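Local atomic coordinates of Exo-beta-1,3-glucanase (Streptomyces sp. SirexAA-E, PDB entry 4PEY), a protein that hydrolyses laminarin and laminarioligosaccharides as a secreted exo-beta-1,3-glucanase of glycoside hydrolase family 55, yielding glucose and laminaribiose. Residues 217-225 with 363-371; 297-308 with 324-335. The protein carries 1 engineered substitution. All blocks are in the same frame, centred on the assembly; numbering follows the deposited sequence.

Interaction 1. Residues 217-225 with 363-371; sequences PVSREKPFL and ANPTSLQDV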
loop_
_atom_site.group_PDB
_atom_site.type_symbol
_atom_site.label_atom_id
_atom_site.label_comp_id
_atom_site.label_asym_id
_atom_site.label_seq_id
_atom_site.Cartn_x
_atom_site.Cartn_y
_atom_site.Cartn_z
ATOM N N PRO A 217 10.224 -3.256 13.852
ATOM C CA PRO A 217 10.674 -2.292 14.872
ATOM C C PRO A 217 9.517 -1.600 15.585
ATOM O O PRO A 217 9.484 -1.520 16.820
ATOM C CB PRO A 217 11.501 -1.285 14.068
ATOM C CG PRO A 217 11.996 -2.055 12.900
ATOM C CD PRO A 217 10.956 -3.101 12.580
ATOM N N VAL A 218 8.592 -1.074 14.795
ATOM C CA VAL A 218 7.359 -0.457 15.285
ATOM C C VAL A 218 6.233 -0.823 14.329
ATOM O O VAL A 218 6.443 -0.771 13.114
ATOM C CB VAL A 218 7.453 1.095 15.351
ATOM C CG1 VAL A 218 6.252 1.680 16.082
ATOM C CG2 VAL A 218 8.767 1.562 15.977
ATOM N N SER A 219 5.057 -1.171 14.839
ATOM C CA SER A 219 3.891 -1.278 13.979
ATOM C C SER A 219 2.654 -0.921 14.781
ATOM O O SER A 219 2.639 -1.005 16.016
ATOM C CB SER A 219 3.758 -2.676 13.358
ATOM O OG SER A 219 3.585 -3.681 14.342
ATOM N N ARG A 220 1.627 -0.476 14.077
ATOM C CA ARG A 220 0.366 -0.154 14.721
ATOM C C ARG A 220 -0.728 -0.560 13.761
ATOM O O ARG A 220 -0.801 -0.025 12.664
ATOM C CB ARG A 220 0.278 1.330 15.059
ATOM C CG ARG A 220 -0.982 1.699 15.836
ATOM C CD ARG A 220 -0.924 3.157 16.281
ATOM N NE ARG A 220 -0.866 4.072 15.140
ATOM C CZ ARG A 220 -0.383 5.316 15.200
ATOM N NH1 ARG A 220 0.088 5.802 16.346
ATOM N NH2 ARG A 220 -0.366 6.077 14.109
ATOM N N GLU A 221 -1.557 -1.523 14.147
ATOM C CA GLU A 221 -2.503 -2.057 13.180
ATOM C C GLU A 221 -3.513 -0.998 12.737
ATOM O O GLU A 221 -3.896 -0.092 13.499
ATOM C CB GLU A 221 -3.216 -3.297 13.726
ATOM C CG GLU A 221 -2.269 -4.426 14.136
ATOM C CD GLU A 221 -1.247 -4.809 13.055
ATOM O OE1 GLU A 221 -1.534 -4.678 11.843
ATOM O OE2 GLU A 221 -0.139 -5.256 13.432
ATOM N N LYS A 222 -3.910 -1.106 11.475
ATOM C CA LYS A 222 -4.836 -0.156 10.866
ATOM C C LYS A 222 -6.193 -0.147 11.568
ATOM O O LYS A 222 -6.741 -1.207 11.874
ATOM C CB LYS A 222 -5.016 -0.498 9.387
ATOM C CG LYS A 222 -5.801 0.536 8.615
ATOM C CD LYS A 222 -6.076 0.065 7.191
ATOM C CE LYS A 222 -7.124 -1.034 7.173
ATOM N NZ LYS A 222 -8.508 -0.591 7.586
ATOM N N PRO A 223 -6.741 1.052 11.842
ATOM C CA PRO A 223 -8.093 1.105 12.409
ATOM C C PRO A 223 -9.124 0.487 11.466
ATOM O O PRO A 223 -8.937 0.507 10.241
ATOM C CB PRO A 223 -8.344 2.609 12.587
ATOM C CG PRO A 223 -6.959 3.202 12.734
ATOM C CD PRO A 223 -6.107 2.384 11.795
ATOM N N PHE A 224 -10.194 -0.061 12.024
ATOM C CA PHE A 224 -11.234 -0.668 11.195
ATOM C C PHE A 224 -12.612 -0.516 11.834
ATOM O O PHE A 224 -12.755 -0.450 13.068
ATOM C CB PHE A 224 -10.930 -2.152 10.929
ATOM C CG PHE A 224 -10.801 -2.977 12.181
ATOM C CD1 PHE A 224 -11.898 -3.656 12.699
ATOM C CD2 PHE A 224 -9.587 -3.062 12.852
ATOM C CE1 PHE A 224 -11.788 -4.413 13.862
ATOM C CE2 PHE A 224 -9.470 -3.810 14.024
ATOM C CZ PHE A 224 -10.573 -4.486 14.527
ATOM N N LEU A 225 -13.618 -0.440 10.971
ATOM C CA LEU A 225 -15.010 -0.386 11.378
ATOM C C LEU A 225 -15.470 -1.736 11.919
ATOM O O LEU A 225 -15.155 -2.780 11.345
ATOM C CB LEU A 225 -15.882 0.024 10.186
ATOM C CG LEU A 225 -17.362 0.297 10.452
ATOM C CD1 LEU A 225 -17.526 1.589 11.271
ATOM C CD2 LEU A 225 -18.140 0.377 9.131
ATOM N N ALA A 363 6.174 8.427 20.985
ATOM C CA ALA A 363 5.236 7.615 21.747
ATOM C C ALA A 363 3.951 7.350 20.964
ATOM O O ALA A 363 3.350 6.284 21.085
ATOM C CB ALA A 363 4.916 8.283 23.088
ATOM N N ASN A 364 3.539 8.319 20.154
ATOM C CA ASN A 364 2.261 8.261 19.450
ATOM C C ASN A 364 2.410 8.868 18.055
ATOM O O ASN A 364 2.015 10.013 17.819
ATOM C CB ASN A 364 1.178 8.997 20.258
ATOM C CG ASN A 364 -0.211 8.813 19.685
ATOM O OD1 ASN A 364 -0.460 7.877 18.927
ATOM N ND2 ASN A 364 -1.131 9.699 20.055
ATOM N N PRO A 365 3.012 8.108 17.130
ATOM C CA PRO A 365 3.309 8.665 15.810
ATOM C C PRO A 365 2.088 8.838 14.932
ATOM O O PRO A 365 1.025 8.275 15.197
ATOM C CB PRO A 365 4.258 7.629 15.197
ATOM C CG PRO A 365 3.978 6.369 15.924
ATOM C CD PRO A 365 3.615 6.777 17.319
ATOM N N THR A 366 2.255 9.620 13.873
ATOM C CA THR A 366 1.274 9.658 12.800
ATOM C C THR A 366 1.601 8.545 11.811
ATOM O O THR A 366 2.779 8.223 11.598
ATOM C CB THR A 366 1.261 11.050 12.131
ATOM O OG1 THR A 366 0.561 11.954 12.995
ATOM C CG2 THR A 366 0.570 11.033 10.758
ATOM N N SER A 367 0.562 7.934 11.238
ATOM C CA SER A 367 0.761 6.878 10.254
ATOM C C SER A 367 -0.071 7.074 8.995
ATOM O O SER A 367 -1.161 7.659 9.039
ATOM C CB SER A 367 0.435 5.506 10.863
ATOM O OG SER A 367 -0.883 5.468 11.406
ATOM N N LEU A 368 0.480 6.593 7.879
ATOM C CA LEU A 368 -0.241 6.393 6.627
ATOM C C LEU A 368 -0.323 4.897 6.381
ATOM O O LEU A 368 0.708 4.225 6.361
ATOM C CB LEU A 368 0.467 7.062 5.442
ATOM C CG LEU A 368 0.808 8.547 5.494
ATOM C CD1 LEU A 368 1.455 8.956 4.174
ATOM C CD2 LEU A 368 -0.425 9.380 5.768
ATOM N N GLN A 369 -1.533 4.372 6.205
ATOM C CA GLN A 369 -1.731 2.940 5.972
ATOM C C GLN A 369 -2.706 2.704 4.829
ATOM O O GLN A 369 -3.793 3.274 4.834
ATOM C CB GLN A 369 -2.246 2.259 7.237
ATOM C CG GLN A 369 -1.208 2.184 8.325
ATOM C CD GLN A 369 -1.766 1.634 9.613
ATOM O OE1 GLN A 369 -2.608 2.267 10.260
ATOM N NE2 GLN A 369 -1.301 0.446 10.000
ATOM N N ASP A 370 -2.326 1.875 3.855
ATOM C CA ASP A 370 -3.167 1.668 2.676
ATOM C C ASP A 370 -3.553 3.022 2.109
ATOM O O ASP A 370 -4.724 3.285 1.829
ATOM C CB ASP A 370 -4.429 0.849 2.993
ATOM C CG ASP A 370 -4.114 -0.548 3.504
ATOM O OD1 ASP A 370 -2.986 -1.040 3.285
ATOM O OD2 ASP A 370 -5.011 -1.166 4.121
ATOM N N VAL A 371 -2.557 3.888 1.982
ATOM C CA VAL A 371 -2.714 5.143 1.279
ATOM C C VAL A 371 -2.065 4.953 -0.082
ATOM O O VAL A 371 -0.884 4.593 -0.196
ATOM C CB VAL A 371 -2.089 6.317 2.052
ATOM C CG1 VAL A 371 -2.050 7.577 1.190
ATOM C CG2 VAL A 371 -2.871 6.553 3.346
HETATM O O HOH W 1 -2.652 3.182 13.064
HETATM O O HOH W 2 0.376 4.947 19.119
#
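Arg220 meets residues 365-367 with the end of its guanidinium, edge first. Arg220 NH1 and NH2 both bond to Pro365 O, at 2.9 and 2.8 Å, from the same face of the carbonyl plane. Arg220 NH2 turns its other hydrogen to Ser367 OG at 2.8 Å, the straightest of the three bonds (159°). Both acceptors lie close to the guanidinium plane, fixing its rotation. The chain runs straight from the backbone, with CG opposite N (chi1 -175°), then bends at chi3. One water accepts a hydrogen bond from Arg220 NE and donates one to Gln369 OE1; a second joins NH1 to Asn364 OD1.

Gln369 crosses Lys222 at a slant, its OE1 3.3 Å from Lys222 CA, while its NE2 makes a weak bond to Arg220 O and a second bond to Asp397. The aliphatic part of Lys222 passes Asp370 at about a right angle, CD 3.5 Å from OD2. Their charged ends are paired elsewhere, Lys222 with Glu113 and Asp370 with Arg135.

This buried seam joins the two beta-helical halves of the family 55 fold; its arginine's charge is probably stabilised by the dipoles of the Pro365 carbonyl, Ser367 hydroxyl and both waters.

Interaction 2. Residues 297-308 with 324-335; sequences PIEIDRANTVAL and LKVGDVDGVKVA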
loop_
_atom_site.group_PDB
_atom_site.type_symbol
_atom_site.label_atom_id
_atom_site.label_comp_id
_atom_site.label_asym_id
_atom_site.label_seq_id
_atom_site.Cartn_x
_atom_site.Cartn_y
_atom_site.Cartn_z
ATOM N N PRO A 297 -7.004 22.010 0.306
ATOM C CA PRO A 297 -6.558 20.803 1.013
ATOM C C PRO A 297 -7.456 20.396 2.178
ATOM O O PRO A 297 -7.994 21.248 2.889
ATOM C CB PRO A 297 -5.172 21.196 1.539
ATOM C CG PRO A 297 -4.717 22.283 0.627
ATOM C CD PRO A 297 -5.950 23.038 0.255
ATOM N N ILE A 298 -7.623 19.090 2.352
ATOM C CA ILE A 298 -8.147 18.556 3.594
ATOM C C ILE A 298 -7.051 18.709 4.638
ATOM O O ILE A 298 -5.926 18.240 4.440
ATOM C CB ILE A 298 -8.573 17.076 3.450
ATOM C CG1 ILE A 298 -9.776 16.971 2.509
ATOM C CG2 ILE A 298 -8.865 16.453 4.815
ATOM C CD1 ILE A 298 -9.995 15.567 1.963
ATOM N N GLU A 299 -7.372 19.394 5.730
ATOM C CA GLU A 299 -6.397 19.685 6.771
ATOM C C GLU A 299 -6.728 18.935 8.049
ATOM O O GLU A 299 -7.804 19.105 8.623
ATOM C CB GLU A 299 -6.333 21.194 7.042
ATOM C CG GLU A 299 -5.973 21.988 5.802
ATOM C CD GLU A 299 -5.511 23.388 6.106
ATOM O OE1 GLU A 299 -5.576 23.794 7.284
ATOM O OE2 GLU A 299 -5.082 24.081 5.157
ATOM N N ILE A 300 -5.797 18.093 8.483
ATOM C CA ILE A 300 -5.952 17.361 9.732
ATOM C C ILE A 300 -4.903 17.868 10.717
ATOM O O ILE A 300 -3.742 17.461 10.663
ATOM C CB ILE A 300 -5.808 15.842 9.516
ATOM C CG1 ILE A 300 -6.845 15.354 8.500
ATOM C CG2 ILE A 300 -5.949 15.081 10.839
ATOM C CD1 ILE A 300 -6.717 13.892 8.161
ATOM N N ASP A 301 -5.312 18.785 11.591
ATOM C CA ASP A 301 -4.386 19.430 12.525
ATOM C C ASP A 301 -4.850 19.260 13.968
ATOM O O ASP A 301 -4.700 20.157 14.808
ATOM C CB ASP A 301 -4.224 20.917 12.192
ATOM C CG ASP A 301 -2.970 21.510 12.805
ATOM O OD1 ASP A 301 -2.032 20.735 13.094
ATOM O OD2 ASP A 301 -2.921 22.741 13.011
ATOM N N ARG A 302 -5.424 18.095 14.243
ATOM C CA ARG A 302 -5.847 17.727 15.585
ATOM C C ARG A 302 -5.217 16.382 15.912
ATOM O O ARG A 302 -5.329 15.438 15.124
ATOM C CB ARG A 302 -7.365 17.643 15.679
ATOM C CG ARG A 302 -7.877 17.497 17.098
ATOM C CD ARG A 302 -9.376 17.215 17.133
ATOM N NE ARG A 302 -9.662 15.784 17.016
ATOM C CZ ARG A 302 -10.337 15.221 16.019
ATOM N NH1 ARG A 302 -10.546 13.914 16.019
ATOM N NH2 ARG A 302 -10.818 15.963 15.032
ATOM N N ALA A 303 -4.553 16.292 17.058
ATOM C CA ALA A 303 -3.924 15.041 17.472
ATOM C C ALA A 303 -4.923 13.879 17.527
ATOM O O ALA A 303 -6.090 14.066 17.879
ATOM C CB ALA A 303 -3.250 15.213 18.816
ATOM N N ASN A 304 -4.453 12.694 17.135
ATOM C CA ASN A 304 -5.211 11.447 17.238
ATOM C C ASN A 304 -6.403 11.326 16.294
ATOM O O ASN A 304 -7.225 10.417 16.440
ATOM C CB ASN A 304 -5.670 11.232 18.685
ATOM C CG ASN A 304 -4.554 10.721 19.554
ATOM O OD1 ASN A 304 -3.821 9.811 19.153
ATOM N ND2 ASN A 304 -4.381 11.325 20.728
ATOM N N THR A 305 -6.486 12.212 15.311
ATOM C CA THR A 305 -7.578 12.140 14.347
ATOM C C THR A 305 -7.436 10.910 13.463
ATOM O O THR A 305 -6.374 10.687 12.872
ATOM C CB THR A 305 -7.634 13.386 13.437
ATOM O OG1 THR A 305 -7.749 14.570 14.230
ATOM C CG2 THR A 305 -8.826 13.314 12.498
ATOM N N VAL A 306 -8.507 10.124 13.382
ATOM C CA VAL A 306 -8.595 9.009 12.449
ATOM C C VAL A 306 -9.266 9.477 11.160
ATOM O O VAL A 306 -10.328 10.098 11.200
ATOM C CB VAL A 306 -9.399 7.827 13.047
ATOM C CG1 VAL A 306 -9.559 6.696 12.028
ATOM C CG2 VAL A 306 -8.727 7.306 14.309
ATOM N N ALA A 307 -8.644 9.184 10.019
ATOM C CA ALA A 307 -9.246 9.459 8.728
ATOM C C ALA A 307 -9.259 8.139 7.977
ATOM O O ALA A 307 -8.239 7.714 7.427
ATOM C CB ALA A 307 -8.469 10.524 7.965
ATOM N N LEU A 308 -10.419 7.487 7.994
ATOM C CA LEU A 308 -10.558 6.106 7.545
ATOM C C LEU A 308 -11.434 6.018 6.313
ATOM O O LEU A 308 -12.571 6.491 6.336
ATOM C CB LEU A 308 -11.156 5.249 8.671
ATOM C CG LEU A 308 -11.459 3.770 8.389
ATOM C CD1 LEU A 308 -10.190 3.005 7.998
ATOM C CD2 LEU A 308 -12.152 3.126 9.602
ATOM N N LEU A 324 -4.207 16.424 0.850
ATOM C CA LEU A 324 -4.240 16.127 2.276
ATOM C C LEU A 324 -3.008 16.686 2.971
ATOM O O LEU A 324 -1.878 16.389 2.573
ATOM C CB LEU A 324 -4.323 14.614 2.496
ATOM C CG LEU A 324 -4.313 14.136 3.946
ATOM C CD1 LEU A 324 -5.523 14.672 4.692
ATOM C CD2 LEU A 324 -4.273 12.617 3.995
ATOM N N LYS A 325 -3.235 17.503 3.997
ATOM C CA LYS A 325 -2.154 18.041 4.816
ATOM C C LYS A 325 -2.370 17.667 6.274
ATOM O O LYS A 325 -3.365 18.064 6.870
ATOM C CB LYS A 325 -2.075 19.566 4.691
ATOM C CG LYS A 325 -1.608 20.077 3.351
ATOM C CD LYS A 325 -1.448 21.590 3.393
ATOM C CE LYS A 325 -0.832 22.114 2.107
ATOM N NZ LYS A 325 -0.433 23.543 2.246
ATOM N N VAL A 326 -1.451 16.898 6.845
ATOM C CA VAL A 326 -1.498 16.618 8.275
ATOM C C VAL A 326 -0.590 17.604 9.003
ATOM O O VAL A 326 0.541 17.859 8.569
ATOM C CB VAL A 326 -1.064 15.172 8.590
ATOM C CG1 VAL A 326 -1.215 14.883 10.066
ATOM C CG2 VAL A 326 -1.879 14.178 7.768
ATOM N N GLY A 327 -1.089 18.176 10.096
ATOM C CA GLY A 327 -0.299 19.109 10.880
ATOM C C GLY A 327 0.768 18.444 11.731
ATOM O O GLY A 327 0.950 17.218 11.690
ATOM N N ASP A 328 1.466 19.257 12.520
ATOM C CA ASP A 328 2.560 18.779 13.362
ATOM C C ASP A 328 2.040 18.246 14.695
ATOM O O ASP A 328 2.380 18.755 15.770
ATOM C CB ASP A 328 3.570 19.903 13.580
ATOM C CG ASP A 328 4.179 20.374 12.286
ATOM O OD1 ASP A 328 4.455 19.520 11.429
ATOM O OD2 ASP A 328 4.368 21.595 12.117
ATOM N N VAL A 329 1.210 17.216 14.601
ATOM C CA VAL A 329 0.526 16.653 15.756
ATOM C C VAL A 329 0.755 15.147 15.888
ATOM O O VAL A 329 1.065 14.455 14.901
ATOM C CB VAL A 329 -0.999 16.939 15.686
ATOM C CG1 VAL A 329 -1.267 18.433 15.811
ATOM C CG2 VAL A 329 -1.602 16.404 14.395
ATOM N N ASP A 330 0.612 14.650 17.113
ATOM C CA ASP A 330 0.697 13.219 17.408
ATOM C C ASP A 330 -0.479 12.426 16.843
ATOM O O ASP A 330 -1.594 12.936 16.750
ATOM C CB ASP A 330 0.695 12.954 18.920
ATOM C CG ASP A 330 1.952 13.416 19.644
ATOM O OD1 ASP A 330 2.946 13.872 19.042
ATOM O OD2 ASP A 330 1.934 13.274 20.878
ATOM N N GLY A 331 -0.228 11.162 16.517
ATOM C CA GLY A 331 -1.272 10.149 16.482
ATOM C C GLY A 331 -2.320 10.188 15.387
ATOM O O GLY A 331 -3.354 9.532 15.501
ATOM N N VAL A 332 -2.079 10.930 14.314
ATOM C CA VAL A 332 -3.053 10.944 13.229
ATOM C C VAL A 332 -2.936 9.624 12.468
ATOM O O VAL A 332 -1.834 9.125 12.252
ATOM C CB VAL A 332 -2.843 12.164 12.302
ATOM C CG1 VAL A 332 -3.618 12.025 10.996
ATOM C CG2 VAL A 332 -3.260 13.430 13.039
ATOM N N LYS A 333 -4.074 9.041 12.109
ATOM C CA LYS A 333 -4.105 7.742 11.452
ATOM C C LYS A 333 -4.900 7.854 10.163
ATOM O O LYS A 333 -6.137 7.871 10.177
ATOM C CB LYS A 333 -4.708 6.682 12.387
ATOM C CG LYS A 333 -3.940 6.573 13.713
ATOM C CD LYS A 333 -4.693 5.806 14.797
ATOM C CE LYS A 333 -3.992 5.926 16.155
ATOM N NZ LYS A 333 -4.250 7.223 16.870
ATOM N N VAL A 334 -4.178 7.960 9.051
ATOM C CA VAL A 334 -4.791 8.033 7.729
ATOM C C VAL A 334 -4.788 6.631 7.157
ATOM O O VAL A 334 -3.750 5.971 7.162
ATOM C CB VAL A 334 -4.037 8.993 6.791
ATOM C CG1 VAL A 334 -4.760 9.124 5.460
ATOM C CG2 VAL A 334 -3.869 10.356 7.450
ATOM N N ALA A 335 -5.942 6.155 6.694
ATOM C CA ALA A 335 -6.054 4.750 6.305
ATOM C C ALA A 335 -7.044 4.512 5.178
ATOM O O ALA A 335 -8.184 4.971 5.249
ATOM C CB ALA A 335 -6.461 3.901 7.514
HETATM O O HOH W 3 0.256 21.770 13.691
HETATM O O HOH W 4 -6.946 7.836 17.345
HETATM O O HOH W 5 -2.868 6.668 19.272
#
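Ile300 sits between Leu324 and Val332, its CD1 3.8 Å from Leu324 CD1 and its CG2 3.8 Å from Val332 CG2. The two segments are successive coils of a right-handed parallel beta-helix: strands 298-300 and 324-326 pair in one sheet, 306-308 and 333-335 in another, each pair parallel. The two branches of Ile300 divide the work, CG1 lying opposite the carbonyl carbon (chi1 -58°) and carrying CD1 to the leucine, while CG2 faces the valine. Cut back to an alanine, this position would lose both branches, and a gap between Leu324 and Val332 is likely to open.

Backbone bonds hold the stack in step. Lys325 N to Ile298 O and Ile300 N to Lys325 O tie the first ladder, and Ala307 N to Lys333 O the second; the register slips by one residue across the corner between them. That corner is a type II turn from Arg302 to Thr305, where Thr305 OG1 bonds to Arg302 O at 2.7 Å and lies over the centre of the Arg302 guanidinium. From this turn, Asn304 N bonds to Asp330 O.

Farther out, Arg302 is anchored on Val279 O and Leu283 O, and Asn304 OD1 takes a bond from Asn364. Lys333 runs alongside Asn304 and bends at its end, where NZ bonds to Gly331 O at 2.8 Å and to two waters that lead back to Asn304 O and OD1.

Interaction 2 stacks neighbouring coils within one beta-helical domain, whereas interaction 1 joins that domain to the other; their centres are 12 Å apart. They meet directly, because strand 367-375 lies next to strand 333-335: Ser367 N is 2.9 Å from Val332 O, a probable hydrogen bond. Residues 363-371 thus carry the stacking of interaction 2 on to the domain interface, where Lys333 touches Arg220 and Ala335 touches Lys222. Of the two, interaction 1 is nearer the substrate: the side chain of Asp370 is about 11 Å from that of Gln130, a substrate-binding residue, while interaction 2 lies away from the known sites.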